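Local coordinates for protein putative laminarinase (PDB 2W39) that probably hydrolyses beta-glucans such as laminarin and lichenin, as an extracellular family 16 glycoside hydrolase of a white-rot fungus, at residues Val86-His91 and Gly184-Met189; Ser126-Thr131 and Asn173-Ser178. One frame throughout, in Å; residues are numbered along the deposited sequence.

Overall arrangement
Contact 1 lies within one sheet of a family 16 beta-sandwich and contact 2 at the edge of the other, with centres about 12 Å apart. Contact 1 pairs strand 83-89 with strand 185-191 in the antiparallel sheet. Contact 2 holds the loop leading into strand 129-133, which belongs to the mixed sheet, against the start of helix 176-181. Along the chain contact 2 is nested inside contact 1, and after a short turn helix 176-181 is followed by the second strand of contact 1. Y187, from the antiparallel sheet, reaches the S174 carbonyl, OH to O 2.7 Å in a probable hydrogen bond, and packs on N128, so that sheet touches the loop and helix start near the sugar site.

Contact 1. Residues Val86-His91 and Gly184-Met189; sequences VFDVRH and GGWYAM
V86-V89 pairs antiparallel with G185-M189 inside one sheet of the family 16 beta-sandwich, the two strand axes 4.6 Å apart. F87 and V89 face Y187 and G185 as hydrogen-bonded pairs; the bond from F87 N to Y187 O, 2.7 Å, is nearly straight, and Y187 O also lies in the plane of the F87 ring at its edge. F87 and Y187 turn to the side covered by I118. On the side of V86, D88, W186 and A188, the indole runs alongside the carboxylate. W186 CB sits 3.9 Å from F87 O. CD1 then packs on D88 CB at 3.7 Å, NE1 comes 3.3 Å from D88 CG, and CE2 lies 4.0 Å from D88 OD1, with the ring and carboxylate planes 37° apart; the side chain also packs on V208 and on I212 and A213 of helix 210-214. NE1 is near D88 OD2, but the angle is too poor for a hydrogen bond. With D88 CG anti to the backbone N (chi1 -179°), the acid follows the indole, and OD1 makes a salt bridge to R203, whose guanidinium forms a cation-pi contact with W186. Loss of the carboxylate to an alanine here is likely to leave R203 without its charged mate and NE1 without the group beside it. At G184 a side chain would collide with V89 O, to which its CA makes a CH...O contact of 3.3 Å.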
loop_
_atom_site.group_PDB
_atom_site.type_symbol
_atom_site.label_atom_id
_atom_site.label_comp_id
_atom_site.label_asym_id
_atom_site.label_seq_id
_atom_site.Cartn_x
_atom_site.Cartn_y
_atom_site.Cartn_z
ATOM N N VAL A 86 5.428 -6.582 -8.105
ATOM C CA VAL A 86 6.164 -5.376 -8.474
ATOM C C VAL A 86 5.171 -4.302 -8.897
ATOM O O VAL A 86 4.364 -4.523 -9.803
ATOM C CB VAL A 86 7.165 -5.632 -9.624
ATOM C CG1 VAL A 86 7.974 -4.368 -9.901
ATOM C CG2 VAL A 86 8.090 -6.806 -9.270
ATOM N N PHE A 87 5.264 -3.139 -8.265
ATOM C CA PHE A 87 4.367 -2.002 -8.466
ATOM C C PHE A 87 5.167 -0.856 -9.069
ATOM O O PHE A 87 6.093 -0.356 -8.434
ATOM C CB PHE A 87 3.763 -1.527 -7.118
ATOM C CG PHE A 87 2.980 -2.578 -6.363
ATOM C CD1 PHE A 87 1.590 -2.532 -6.322
ATOM C CD2 PHE A 87 3.632 -3.599 -5.684
ATOM C CE1 PHE A 87 0.866 -3.499 -5.613
ATOM C CE2 PHE A 87 2.905 -4.577 -4.982
ATOM C CZ PHE A 87 1.528 -4.535 -4.956
ATOM N N ASP A 88 4.810 -0.465 -10.288
ATOM C CA ASP A 88 5.444 0.673 -10.975
ATOM C C ASP A 88 4.480 1.840 -10.801
ATOM O O ASP A 88 3.426 1.872 -11.443
ATOM C CB ASP A 88 5.706 0.332 -12.449
ATOM C CG ASP A 88 6.388 1.443 -13.210
ATOM O OD1 ASP A 88 6.572 2.541 -12.667
ATOM O OD2 ASP A 88 6.727 1.204 -14.384
ATOM N N VAL A 89 4.818 2.755 -9.893
ATOM C CA VAL A 89 3.872 3.758 -9.405
ATOM C C VAL A 89 4.376 5.157 -9.756
ATOM O O VAL A 89 5.436 5.574 -9.299
ATOM C CB VAL A 89 3.703 3.651 -7.882
ATOM C CG1 VAL A 89 2.707 4.697 -7.397
ATOM C CG2 VAL A 89 3.250 2.232 -7.469
ATOM N N ARG A 90 3.611 5.867 -10.576
ATOM C CA ARG A 90 3.955 7.232 -10.986
ATOM C C ARG A 90 3.597 8.254 -9.900
ATOM O O ARG A 90 4.268 9.276 -9.773
ATOM C CB ARG A 90 3.248 7.608 -12.294
ATOM C CG ARG A 90 3.581 6.668 -13.446
ATOM C CD ARG A 90 3.052 7.250 -14.763
ATOM N NE ARG A 90 3.203 6.342 -15.903
ATOM C CZ ARG A 90 2.236 5.589 -16.413
ATOM N NH1 ARG A 90 1.023 5.565 -15.880
ATOM N NH2 ARG A 90 2.495 4.832 -17.472
ATOM N N HIS A 91 2.511 8.006 -9.163
ATOM C CA HIS A 91 1.955 8.975 -8.223
ATOM C C HIS A 91 1.175 8.198 -7.171
ATOM O O HIS A 91 0.512 7.209 -7.494
ATOM C CB HIS A 91 1.011 9.926 -8.972
ATOM C CG HIS A 91 0.644 11.177 -8.230
ATOM N ND1 HIS A 91 -0.420 11.246 -7.350
ATOM C CD2 HIS A 91 1.168 12.426 -8.286
ATOM C CE1 HIS A 91 -0.532 12.489 -6.903
ATOM N NE2 HIS A 91 0.424 13.221 -7.450
ATOM N N GLY A 184 7.599 9.249 -8.545
ATOM C CA GLY A 184 7.263 7.964 -7.949
ATOM C C GLY A 184 8.432 7.009 -7.989
ATOM O O GLY A 184 9.572 7.386 -7.675
ATOM N N GLY A 185 8.176 5.761 -8.378
ATOM C CA GLY A 185 9.207 4.735 -8.372
ATOM C C GLY A 185 8.592 3.361 -8.336
ATOM O O GLY A 185 7.416 3.181 -8.657
ATOM N N TRP A 186 9.415 2.390 -7.959
ATOM C CA TRP A 186 9.021 0.988 -7.971
ATOM C C TRP A 186 9.081 0.433 -6.567
ATOM O O TRP A 186 10.047 0.660 -5.814
ATOM C CB TRP A 186 9.954 0.152 -8.839
ATOM C CG TRP A 186 9.946 0.499 -10.290
ATOM C CD1 TRP A 186 9.170 -0.084 -11.259
ATOM C CD2 TRP A 186 10.765 1.470 -10.949
ATOM N NE1 TRP A 186 9.460 0.469 -12.481
ATOM C CE2 TRP A 186 10.431 1.424 -12.323
ATOM C CE3 TRP A 186 11.744 2.382 -10.512
ATOM C CZ2 TRP A 186 11.054 2.242 -13.278
ATOM C CZ3 TRP A 186 12.376 3.190 -11.472
ATOM C CH2 TRP A 186 12.020 3.113 -12.839
ATOM N N TYR A 187 8.035 -0.293 -6.196
ATOM C CA TYR A 187 8.027 -1.115 -4.981
ATOM C C TYR A 187 7.944 -2.561 -5.405
ATOM O O TYR A 187 7.086 -2.923 -6.224
ATOM C CB TYR A 187 6.838 -0.764 -4.088
ATOM C CG TYR A 187 7.135 0.393 -3.156
ATOM C CD1 TYR A 187 6.819 1.711 -3.496
ATOM C CD2 TYR A 187 7.757 0.153 -1.926
ATOM C CE1 TYR A 187 7.109 2.762 -2.609
ATOM C CE2 TYR A 187 8.070 1.194 -1.063
ATOM C CZ TYR A 187 7.739 2.486 -1.413
ATOM O OH TYR A 187 8.079 3.476 -0.528
ATOM N N ALA A 188 8.800 -3.405 -4.833
ATOM C CA ALA A 188 8.761 -4.846 -5.105
ATOM C C ALA A 188 8.737 -5.577 -3.775
ATOM O O ALA A 188 9.422 -5.190 -2.825
ATOM C CB ALA A 188 9.961 -5.270 -5.929
ATOM N N MET A 189 7.953 -6.645 -3.707
ATOM C CA MET A 189 7.848 -7.442 -2.487
ATOM C C MET A 189 8.023 -8.895 -2.873
ATOM O O MET A 189 7.306 -9.380 -3.755
ATOM C CB MET A 189 6.493 -7.180 -1.813
ATOM C CG MET A 189 6.281 -7.810 -0.435
ATOM S SD MET A 189 6.047 -9.608 -0.451
ATOM C CE MET A 189 4.510 -9.749 -1.351
#

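Contact 2. Residues Ser126-Thr131 and Asn173-Ser178; sequences SPNAMT and NSYGPS
S174 and N128 are joined by a straight hydrogen bond, N128 N to S174 OG at 3.0 Å and 175°. The hydroxyl is placed for it by a chi1 that sets OG between the backbone N and the carbonyl carbon; it is hydrogen-bonded to T171 O as well, so it bridges two backbone groups. P127 CB packs against the same oxygen at 3.5 Å, brought there by a chain that passes through a cis peptide bond before the proline.

Y175 comes next and buries its CB against N128 N, 3.4 Å away. With CG anti to its own backbone N (chi1 -170°), the root of the ring lies between S126 and N128 and the rest points away from them: CD2 is 3.9 Å from S126 N, while CD1 lies 3.8 Å from N128 OD1. The amide of N128 crosses the tyrosine at about a right angle, although the two planes differ by only 18°. That amide is held at both ends, OD1 by E120 N and ND2 by I118 O. S126 OG approaches Y175 O to 2.7 Å and is hydrogen-bonded to A172 O.

At G176 the chain takes a positive phi, and a side chain there would clash with CD of P177. Beyond the proline, S178 N donates to a water that in turn donates to S126 OG at 2.8 Å.

The arrangement probably belongs to the loops bordering the glucan-binding cleft of the family 16 fold: N128 grips the backbone N of E120, a residue of the gluconolactone pocket, and the nearest atoms of the Y175 side chain and that ligand are about 9 Å apart.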
loop_
_atom_site.group_PDB
_atom_site.type_symbol
_atom_site.label_atom_id
_atom_site.label_comp_id
_atom_site.label_asym_id
_atom_site.label_seq_id
_atom_site.Cartn_x
_atom_site.Cartn_y
_atom_site.Cartn_z
ATOM N N SER A 126 6.200 11.388 5.190
ATOM C CA SER A 126 7.313 10.518 4.798
ATOM C C SER A 126 8.096 10.109 6.045
ATOM O O SER A 126 8.032 10.799 7.069
ATOM C CB SER A 126 8.252 11.243 3.825
ATOM O OG SER A 126 7.673 11.374 2.541
ATOM N N PRO A 127 8.840 8.999 5.978
ATOM C CA PRO A 127 8.977 8.024 4.902
ATOM C C PRO A 127 7.890 6.953 4.893
ATOM O O PRO A 127 7.044 6.863 5.786
ATOM C CB PRO A 127 10.323 7.383 5.216
ATOM C CG PRO A 127 10.339 7.340 6.706
ATOM C CD PRO A 127 9.680 8.628 7.139
ATOM N N ASN A 128 7.945 6.124 3.859
ATOM C CA ASN A 128 7.083 4.962 3.743
ATOM C C ASN A 128 7.332 3.998 4.898
ATOM O O ASN A 128 8.457 3.867 5.377
ATOM C CB ASN A 128 7.387 4.234 2.435
ATOM C CG ASN A 128 6.390 3.141 2.151
ATOM O OD1 ASN A 128 5.196 3.401 2.124
ATOM N ND2 ASN A 128 6.868 1.912 1.972
ATOM N N ALA A 129 6.267 3.317 5.294
ATOM C CA ALA A 129 6.346 2.241 6.284
ATOM C C ALA A 129 5.968 0.922 5.612
ATOM O O ALA A 129 4.971 0.862 4.885
ATOM C CB ALA A 129 5.415 2.521 7.459
ATOM N N MET A 130 6.735 -0.127 5.911
ATOM C CA MET A 130 6.499 -1.487 5.436
ATOM C C MET A 130 6.360 -2.337 6.693
ATOM O O MET A 130 7.228 -2.297 7.567
ATOM C CB MET A 130 7.671 -1.941 4.576
ATOM C CG MET A 130 7.763 -1.086 3.292
ATOM S SD MET A 130 9.439 -0.654 2.765
ATOM C CE MET A 130 9.936 0.420 4.133
ATOM N N THR A 131 5.256 -3.078 6.807
ATOM C CA THR A 131 4.843 -3.629 8.100
ATOM C C THR A 131 4.179 -4.975 7.906
ATOM O O THR A 131 3.390 -5.160 6.970
ATOM C CB THR A 131 3.833 -2.666 8.761
ATOM O OG1 THR A 131 4.374 -1.341 8.785
ATOM C CG2 THR A 131 3.504 -3.074 10.173
ATOM N N ASN A 173 11.838 10.360 -0.421
ATOM C CA ASN A 173 11.159 10.163 -1.693
ATOM C C ASN A 173 10.518 8.784 -1.827
ATOM O O ASN A 173 9.969 8.456 -2.865
ATOM C CB ASN A 173 12.071 10.509 -2.876
ATOM C CG ASN A 173 13.248 9.549 -3.028
ATOM O OD1 ASN A 173 13.307 8.488 -2.392
ATOM N ND2 ASN A 173 14.197 9.921 -3.883
ATOM N N SER A 174 10.554 8.004 -0.745
ATOM C CA SER A 174 9.763 6.784 -0.648
ATOM C C SER A 174 8.275 7.030 -0.493
ATOM O O SER A 174 7.485 6.088 -0.664
ATOM C CB SER A 174 10.243 5.941 0.539
ATOM O OG SER A 174 10.009 6.586 1.798
ATOM N N TYR A 175 7.863 8.260 -0.169
ATOM C CA TYR A 175 6.468 8.470 0.192
ATOM C C TYR A 175 6.027 9.909 -0.048
ATOM O O TYR A 175 6.833 10.842 0.028
ATOM C CB TYR A 175 6.272 8.126 1.700
ATOM C CG TYR A 175 4.824 8.087 2.091
ATOM C CD1 TYR A 175 4.050 6.961 1.799
ATOM C CD2 TYR A 175 4.193 9.195 2.656
ATOM C CE1 TYR A 175 2.679 6.932 2.056
ATOM C CE2 TYR A 175 2.822 9.178 2.928
ATOM C CZ TYR A 175 2.077 8.049 2.617
ATOM O OH TYR A 175 0.730 8.004 2.847
ATOM N N GLY A 176 4.737 10.077 -0.311
ATOM C CA GLY A 176 4.095 11.369 -0.140
ATOM C C GLY A 176 4.445 12.372 -1.215
ATOM O O GLY A 176 4.853 12.013 -2.329
ATOM N N PRO A 177 4.281 13.664 -0.890
ATOM C CA PRO A 177 4.673 14.724 -1.816
ATOM C C PRO A 177 6.103 14.565 -2.350
ATOM O O PRO A 177 6.349 14.869 -3.526
ATOM C CB PRO A 177 4.537 15.987 -0.954
ATOM C CG PRO A 177 3.382 15.652 -0.028
ATOM C CD PRO A 177 3.624 14.190 0.327
ATOM N N SER A 178 7.033 14.101 -1.523
ATOM C CA SER A 178 8.413 13.896 -1.990
ATOM C C SER A 178 8.456 12.852 -3.124
ATOM O O SER A 178 9.065 13.058 -4.176
ATOM C CB SER A 178 9.271 13.418 -0.826
ATOM O OG SER A 178 10.599 13.184 -1.235
HETATM O O HOH W 1 6.837 13.708 1.300
#